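Local coordinates for probable leucine/isoleucine/valine-binding protein (Rhodopirellula baltica, PDB 4KV7), which probably binds branched-chain amino acids such as leucine, isoleucine or valine, as the solute-binding component of an ABC-type uptake system, at residues A[271-276]-A[303-308]; A[136-141]-A[246-251]; A[40-45]-A[59-64]. The protein carries 1 engineered substitution. All blocks are in the same frame, centred on the assembly; numbering follows the deposited sequence.

Contact 1: residues A[271-276]-A[303-308]; sequences QVVPHF and SLEGYI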
# COMPACT_ATOMS: atom_id res chain seq x y z
N GLN A 271 2.74 -5.53 6.85
CA GLN A 271 2.73 -4.11 6.55
C GLN A 271 4.03 -3.67 5.88
O GLN A 271 5.08 -4.30 6.04
CB GLN A 271 2.51 -3.30 7.83
CG GLN A 271 1.30 -3.73 8.65
CD GLN A 271 0.03 -3.78 7.84
OE1 GLN A 271 -0.30 -2.84 7.12
NE2 GLN A 271 -0.70 -4.88 7.94
N VAL A 272 3.94 -2.56 5.16
CA VAL A 272 5.10 -1.97 4.51
C VAL A 272 5.60 -0.74 5.26
O VAL A 272 6.47 -0.01 4.76
CB VAL A 272 4.80 -1.63 3.03
CG1 VAL A 272 4.48 -2.90 2.25
CG2 VAL A 272 3.66 -0.61 2.94
N VAL A 273 5.07 -0.54 6.45
CA VAL A 273 5.46 0.54 7.36
C VAL A 273 5.55 -0.07 8.76
O VAL A 273 4.93 -1.11 9.03
CB VAL A 273 4.41 1.68 7.38
CG1 VAL A 273 4.35 2.37 6.01
CG2 VAL A 273 3.03 1.16 7.79
N PRO A 274 6.31 0.55 9.67
CA PRO A 274 6.33 0.10 11.06
C PRO A 274 4.98 0.39 11.72
O PRO A 274 4.09 0.99 11.11
CB PRO A 274 7.45 0.94 11.68
CG PRO A 274 7.49 2.17 10.85
CD PRO A 274 7.19 1.72 9.45
N HIS A 275 4.81 -0.06 12.95
CA HIS A 275 3.52 0.11 13.59
C HIS A 275 3.32 1.57 13.95
O HIS A 275 4.26 2.25 14.38
CB HIS A 275 3.42 -0.76 14.84
CG HIS A 275 2.00 -1.01 15.24
ND1 HIS A 275 1.20 -0.02 15.76
CD2 HIS A 275 1.23 -2.11 15.14
CE1 HIS A 275 -0.01 -0.52 15.99
NE2 HIS A 275 -0.01 -1.79 15.62
N PHE A 276 2.10 2.07 13.79
CA PHE A 276 1.81 3.47 14.11
C PHE A 276 1.89 3.78 15.60
O PHE A 276 1.88 4.96 15.98
CB PHE A 276 0.48 3.92 13.51
CG PHE A 276 -0.68 3.01 13.83
CD1 PHE A 276 -1.30 3.07 15.06
CD2 PHE A 276 -1.17 2.13 12.87
CE1 PHE A 276 -2.39 2.25 15.33
CE2 PHE A 276 -2.24 1.31 13.14
CZ PHE A 276 -2.86 1.38 14.37
N SER A 303 -2.56 5.62 6.52
CA SER A 303 -2.16 7.02 6.59
C SER A 303 -0.70 7.18 6.97
O SER A 303 -0.07 8.16 6.57
CB SER A 303 -3.07 7.86 7.48
OG SER A 303 -3.12 7.36 8.80
N LEU A 304 -0.13 6.25 7.75
CA LEU A 304 1.30 6.30 8.02
C LEU A 304 2.08 6.18 6.72
O LEU A 304 3.04 6.91 6.50
CB LEU A 304 1.69 5.21 9.01
CG LEU A 304 3.19 5.02 9.26
CD1 LEU A 304 3.84 6.34 9.71
CD2 LEU A 304 3.39 3.96 10.32
N GLU A 305 1.67 5.27 5.83
CA GLU A 305 2.32 5.19 4.52
C GLU A 305 2.18 6.50 3.73
O GLU A 305 3.15 6.96 3.13
CB GLU A 305 1.79 4.00 3.71
CG GLU A 305 2.51 3.79 2.39
CD GLU A 305 2.12 2.51 1.68
OE1 GLU A 305 1.39 1.68 2.27
OE2 GLU A 305 2.53 2.34 0.51
N GLY A 306 1.00 7.10 3.73
CA GLY A 306 0.80 8.35 3.03
C GLY A 306 1.69 9.46 3.58
O GLY A 306 2.28 10.25 2.84
N TYR A 307 1.80 9.50 4.90
CA TYR A 307 2.67 10.46 5.57
C TYR A 307 4.13 10.28 5.17
O TYR A 307 4.84 11.25 4.90
CB TYR A 307 2.48 10.38 7.09
CG TYR A 307 3.42 11.27 7.86
CD1 TYR A 307 3.14 12.62 8.01
CD2 TYR A 307 4.58 10.77 8.42
CE1 TYR A 307 4.01 13.45 8.70
CE2 TYR A 307 5.45 11.58 9.12
CZ TYR A 307 5.16 12.92 9.25
OH TYR A 307 6.05 13.70 9.95
N ILE A 308 4.59 9.04 5.13
CA ILE A 308 5.96 8.72 4.70
C ILE A 308 6.20 9.18 3.26
O ILE A 308 7.22 9.81 2.97
CB ILE A 308 6.24 7.22 4.84
CG1 ILE A 308 6.37 6.88 6.31
CG2 ILE A 308 7.50 6.82 4.05
CD1 ILE A 308 6.30 5.40 6.64
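Leu304 reaches out from helix 301-319 and lays its CD2 methyl in the bend of loop 271-276, where Val273, Pro274 and Phe276 all meet that one carbon. Its closest neighbour across the contact is polar: Leu304 CD2 stands 3.2 Å from Pro274 O. Val273 answers from the loop with both branches. Its CG2 lies alongside the leucine, 3.8 Å from Leu304 CD2, the two side chains running in opposing directions. The other branch turns up the helix, and Val273 CG1 packs 3.7 Å from Ile308 CD1 while also resting on the backbone of Glu305. One valine thus spans a full helical turn. The Phe276 side of the contact is slighter, with Phe276 CB 4.3 Å from Leu304 CD2.

In the two-lobed fold of periplasmic binding proteins, strand 268-271 belongs to the seven-stranded sheet, whereas helix 301-319 packs against helix 31-50, probably as part of the other lobe; the path of segment 271-276, leaving the strand, is consistent with a crossing between lobes. No hydrogen bond joins the segments.

Glu305 is fully extended, with CG anti to the backbone N (chi1 -175°), and its carboxylate lies across Val272, with OE1 3.3 Å from Val272 CG2. The charge is met beyond the contact, where Glu305 OE2 forms a salt bridge with Arg135. Farther out, Val272 O is hydrogen-bonded to Tyr134 OH. The Phe276 ring leads away from the helix segment and carries His275 CE1 over the centre of one face, 3.7 Å above the plane, while Phe301 meets both rings.

Contact 2: residues A[136-141]-A[246-251]; sequences ASYAEE and LAVSFV. With FMT (formic acid), chain B.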
# COMPACT_ATOMS: atom_id res chain seq x y z
N ALA A 136 7.87 -1.79 0.03
CA ALA A 136 8.18 -3.16 -0.35
C ALA A 136 7.07 -3.71 -1.25
O ALA A 136 5.95 -3.19 -1.28
CB ALA A 136 8.32 -4.02 0.90
N SER A 137 7.40 -4.77 -1.96
CA SER A 137 6.52 -5.35 -2.96
C SER A 137 5.66 -6.50 -2.44
O SER A 137 5.93 -7.05 -1.36
CB SER A 137 7.36 -5.88 -4.12
OG SER A 137 8.04 -7.05 -3.69
N TYR A 138 4.66 -6.90 -3.22
CA TYR A 138 3.87 -8.08 -2.87
C TYR A 138 4.74 -9.34 -2.90
O TYR A 138 4.52 -10.26 -2.10
CB TYR A 138 2.63 -8.27 -3.76
CG TYR A 138 1.62 -7.14 -3.66
CD1 TYR A 138 1.29 -6.57 -2.43
CD2 TYR A 138 1.01 -6.64 -4.80
CE1 TYR A 138 0.36 -5.54 -2.35
CE2 TYR A 138 0.09 -5.62 -4.72
CZ TYR A 138 -0.22 -5.07 -3.49
OH TYR A 138 -1.10 -4.02 -3.37
N ALA A 139 5.70 -9.40 -3.83
CA ALA A 139 6.63 -10.53 -3.85
C ALA A 139 7.37 -10.62 -2.51
O ALA A 139 7.54 -11.72 -1.97
CB ALA A 139 7.62 -10.38 -4.99
N GLU A 140 7.81 -9.49 -1.99
CA GLU A 140 8.50 -9.47 -0.71
C GLU A 140 7.59 -9.83 0.47
O GLU A 140 8.00 -10.55 1.37
CB GLU A 140 9.21 -8.12 -0.51
CG GLU A 140 10.39 -7.98 -1.49
CD GLU A 140 10.91 -6.56 -1.67
OE1 GLU A 140 10.15 -5.58 -1.52
OE2 GLU A 140 12.11 -6.43 -2.00
N GLU A 141 6.35 -9.35 0.46
CA GLU A 141 5.43 -9.69 1.54
C GLU A 141 5.12 -11.18 1.54
O GLU A 141 5.15 -11.83 2.60
CB GLU A 141 4.12 -8.91 1.43
CG GLU A 141 4.25 -7.41 1.65
CD GLU A 141 2.90 -6.74 1.66
OE1 GLU A 141 2.06 -7.10 2.50
OE2 GLU A 141 2.66 -5.83 0.83
N LEU A 246 -3.80 -14.78 6.54
CA LEU A 246 -2.74 -13.78 6.45
C LEU A 246 -3.11 -12.75 5.40
O LEU A 246 -3.35 -13.11 4.25
CB LEU A 246 -1.39 -14.40 6.06
CG LEU A 246 -0.88 -15.52 6.98
CD1 LEU A 246 -1.29 -16.90 6.47
CD2 LEU A 246 0.63 -15.43 7.13
N ALA A 247 -3.13 -11.48 5.78
CA ALA A 247 -3.54 -10.40 4.88
C ALA A 247 -2.31 -9.63 4.42
O ALA A 247 -1.46 -9.25 5.23
CB ALA A 247 -4.48 -9.47 5.61
N VAL A 248 -2.23 -9.37 3.12
CA VAL A 248 -1.18 -8.46 2.65
C VAL A 248 -1.52 -7.03 3.03
O VAL A 248 -2.66 -6.71 3.44
CB VAL A 248 -0.91 -8.58 1.13
CG1 VAL A 248 -0.46 -9.99 0.76
CG2 VAL A 248 -2.11 -8.15 0.31
N SER A 249 -0.54 -6.15 2.87
CA SER A 249 -0.66 -4.75 3.26
C SER A 249 -1.91 -4.05 2.72
O SER A 249 -2.58 -3.30 3.44
CB SER A 249 0.59 -4.01 2.78
OG SER A 249 0.71 -4.16 1.38
N PHE A 250 -2.19 -4.29 1.45
CA PHE A 250 -3.22 -3.58 0.71
C PHE A 250 -4.62 -3.89 1.24
O PHE A 250 -5.53 -3.10 1.01
CB PHE A 250 -3.13 -3.97 -0.77
CG PHE A 250 -3.99 -3.14 -1.70
CD1 PHE A 250 -5.30 -3.49 -1.97
CD2 PHE A 250 -3.46 -2.01 -2.32
CE1 PHE A 250 -6.08 -2.74 -2.82
CE2 PHE A 250 -4.24 -1.24 -3.16
CZ PHE A 250 -5.56 -1.61 -3.41
N VAL A 251 -4.81 -5.01 1.92
CA VAL A 251 -6.13 -5.35 2.46
C VAL A 251 -6.67 -4.22 3.32
O VAL A 251 -7.86 -3.91 3.25
CB VAL A 251 -6.07 -6.66 3.28
CG1 VAL A 251 -7.40 -6.93 3.98
CG2 VAL A 251 -5.70 -7.83 2.38
C FMT B . -3.88 -3.56 -5.36
O1 FMT B . -2.65 -3.52 -5.44
O2 FMT B . -4.67 -3.26 -6.26
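Glu141, in the first turn of helix 138-151, grips Ser249 just beyond strand 244-247, with a capping box starting the helix a few residues earlier. The strand lies within the seven-stranded sheet of one lobe of this periplasmic-binding-protein fold.

The hydrogen bonds across the contact form a two-pronged clasp. Ser249 N donates to the syn lone pair of Glu141 OE1 at 2.8 Å, with an N-H...O angle of 154°. Ser249 OG donates to Glu141 OE2 at 2.6 Å, meeting it on the syn side but 18° out of the carboxylate plane. The serine hydroxyl sits between its own backbone N and carbonyl carbon (chi1 58°), where amide and hydroxyl can address the two carboxylate oxygens together. Thr270 OG1 also bonds to Glu141 OE1, and this second hold should fix the rotation of the group further. In the capping box, Glu140 N donates to Ser137 OG at 3.0 Å and Ser137 N returns a bond to Glu140 OE1.

The apolar contacts are looser. Tyr138 crosses Phe250 at a slant, with Tyr138 CZ 4.1 Å from Phe250 CB, and Tyr138 CE1 approaches Val248 CG2.

Both aromatic residues contact a formic acid molecule, probably from the crystallisation liquor, which is also hydrogen-bonded to Tyr68 and Thr95; its place is consistent with the interlobe cleft where relatives hold their amino acid. Tyr138 OH donates to O1 of the acid at 2.6 Å, the acceptor lying in the tyrosine ring plane. The acid's carbon C sits over the centre of one Phe250 face, 3.1 Å above the ring plane.

Contact 3: residues A[40-45]-A[59-64]; sequences GILAAF and LKLIAL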
# COMPACT_ATOMS: atom_id res chain seq x y z
N GLY A 40 -2.86 11.00 5.04
CA GLY A 40 -1.45 10.93 5.40
C GLY A 40 -0.61 11.94 4.64
O GLY A 40 0.24 12.63 5.23
N ILE A 41 -0.84 12.03 3.34
CA ILE A 41 -0.16 13.02 2.52
C ILE A 41 -0.49 14.44 3.00
O ILE A 41 0.40 15.29 3.14
CB ILE A 41 -0.54 12.86 1.02
CG1 ILE A 41 0.06 11.57 0.46
CG2 ILE A 41 -0.11 14.08 0.20
CD1 ILE A 41 1.50 11.70 0.08
N LEU A 42 -1.77 14.70 3.25
CA LEU A 42 -2.16 16.04 3.67
C LEU A 42 -1.61 16.39 5.05
O LEU A 42 -1.28 17.55 5.30
CB LEU A 42 -3.67 16.20 3.63
CG LEU A 42 -4.29 16.21 2.23
CD1 LEU A 42 -5.81 16.26 2.31
CD2 LEU A 42 -3.76 17.39 1.41
N ALA A 43 -1.48 15.41 5.93
CA ALA A 43 -0.89 15.67 7.24
C ALA A 43 0.59 16.04 7.07
O ALA A 43 1.09 16.94 7.75
CB ALA A 43 -1.04 14.47 8.15
N ALA A 44 1.28 15.35 6.16
CA ALA A 44 2.67 15.69 5.85
C ALA A 44 2.76 17.10 5.27
O ALA A 44 3.65 17.87 5.63
CB ALA A 44 3.28 14.67 4.90
N PHE A 45 1.85 17.44 4.37
CA PHE A 45 1.88 18.78 3.78
C PHE A 45 1.57 19.84 4.83
O PHE A 45 2.18 20.90 4.83
CB PHE A 45 0.87 18.88 2.62
CG PHE A 45 1.30 18.19 1.34
CD1 PHE A 45 2.46 17.42 1.26
CD2 PHE A 45 0.50 18.31 0.20
CE1 PHE A 45 2.82 16.81 0.06
CE2 PHE A 45 0.86 17.70 -0.98
CZ PHE A 45 2.02 16.95 -1.05
N LEU A 59 1.98 24.07 -0.98
CA LEU A 59 1.67 22.73 -1.43
C LEU A 59 0.18 22.59 -1.64
O LEU A 59 -0.61 23.08 -0.83
CB LEU A 59 2.13 21.72 -0.38
CG LEU A 59 3.64 21.64 -0.15
CD1 LEU A 59 3.93 20.92 1.15
CD2 LEU A 59 4.32 20.94 -1.32
N LYS A 60 -0.21 21.93 -2.72
CA LYS A 60 -1.62 21.68 -2.98
C LYS A 60 -1.76 20.29 -3.56
O LYS A 60 -1.01 19.91 -4.46
CB LYS A 60 -2.19 22.70 -3.98
CG LYS A 60 -3.67 22.50 -4.28
CD LYS A 60 -4.18 23.52 -5.30
CE LYS A 60 -5.67 23.31 -5.59
NZ LYS A 60 -6.52 23.67 -4.42
N LEU A 61 -2.70 19.52 -3.02
CA LEU A 61 -3.00 18.20 -3.55
C LEU A 61 -4.33 18.25 -4.28
O LEU A 61 -5.35 18.65 -3.70
CB LEU A 61 -3.10 17.18 -2.43
CG LEU A 61 -3.37 15.74 -2.87
CD1 LEU A 61 -2.16 15.15 -3.59
CD2 LEU A 61 -3.74 14.86 -1.68
N ILE A 62 -4.32 17.87 -5.55
CA ILE A 62 -5.55 17.73 -6.33
C ILE A 62 -5.87 16.25 -6.37
O ILE A 62 -5.18 15.46 -7.04
CB ILE A 62 -5.38 18.29 -7.75
CG1 ILE A 62 -4.96 19.76 -7.67
CG2 ILE A 62 -6.67 18.11 -8.55
CD1 ILE A 62 -4.60 20.37 -9.01
N ALA A 63 -6.86 15.84 -5.58
CA ALA A 63 -7.20 14.43 -5.41
C ALA A 63 -8.54 14.13 -6.06
O ALA A 63 -9.57 14.69 -5.68
CB ALA A 63 -7.24 14.08 -3.93
N LEU A 64 -8.51 13.25 -7.06
CA LEU A 64 -9.69 12.88 -7.83
C LEU A 64 -10.07 11.45 -7.48
O LEU A 64 -9.20 10.59 -7.32
CB LEU A 64 -9.40 13.00 -9.32
CG LEU A 64 -8.89 14.37 -9.79
CD1 LEU A 64 -8.68 14.41 -11.30
CD2 LEU A 64 -9.81 15.50 -9.34
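Phe45 and Leu59 form the tight end of a contact inside the beta-alpha-beta unit of strand 16-24, helix 31-50 and strand 57-65. Segments 40-45 and 59-64 run nearly antiparallel, at 167°, with their axes 9.5 Å apart. The Phe45 ring is covered on both faces: Ile41 CG2, one turn back on the same helix, lies 3.8 Å above one, offset toward the rim, and Leu59 covers the opposite one. There Leu59 CD1 makes an off-centre CH-pi contact, 4.2 Å from the ring centroid. Replacing this phenylalanine with an alanine would probably strip Leu59 of its aromatic partner and open a gap between helix and strand.

Toward Leu42 the contact is slighter, one methyl against Leu61. Leu42 has its CG anti to the carbonyl carbon (chi1 -69°), and from there it crosses Leu61 at about a right angle. Tyr293 of helix 281-293 also packs on Leu42. The solvent side is marked by Lys60, which points away and is exposed, offering the helix little but backbone. Leu61 bridges the two regions: its CB is 4.2 Å from Phe45 CE2 and is also approached by Leu42 CD2, at 3.9 Å.

Contacts 1 and 2 are buried near the middle of the molecule, whereas contact 3, its centre about 17 Å from that of the chain, is only partly buried. Their chemistry follows place. Contact 2, beside the bound formic acid, relies on a carboxylate clasp and a hydroxyl; contact 1 is aliphatic with one charge at its margin; contact 3 is wholly apolar. Contact 1 is the middle member. Val272 CG1 packs against Glu141 and Ser249 of contact 2, while Gly306 and Tyr307 on helix 301-319 lie against Ile41, Gly40 and Ala44 of contact 3. Contacts 2 and 3 do not touch, their nearest atoms being about 13 Å apart.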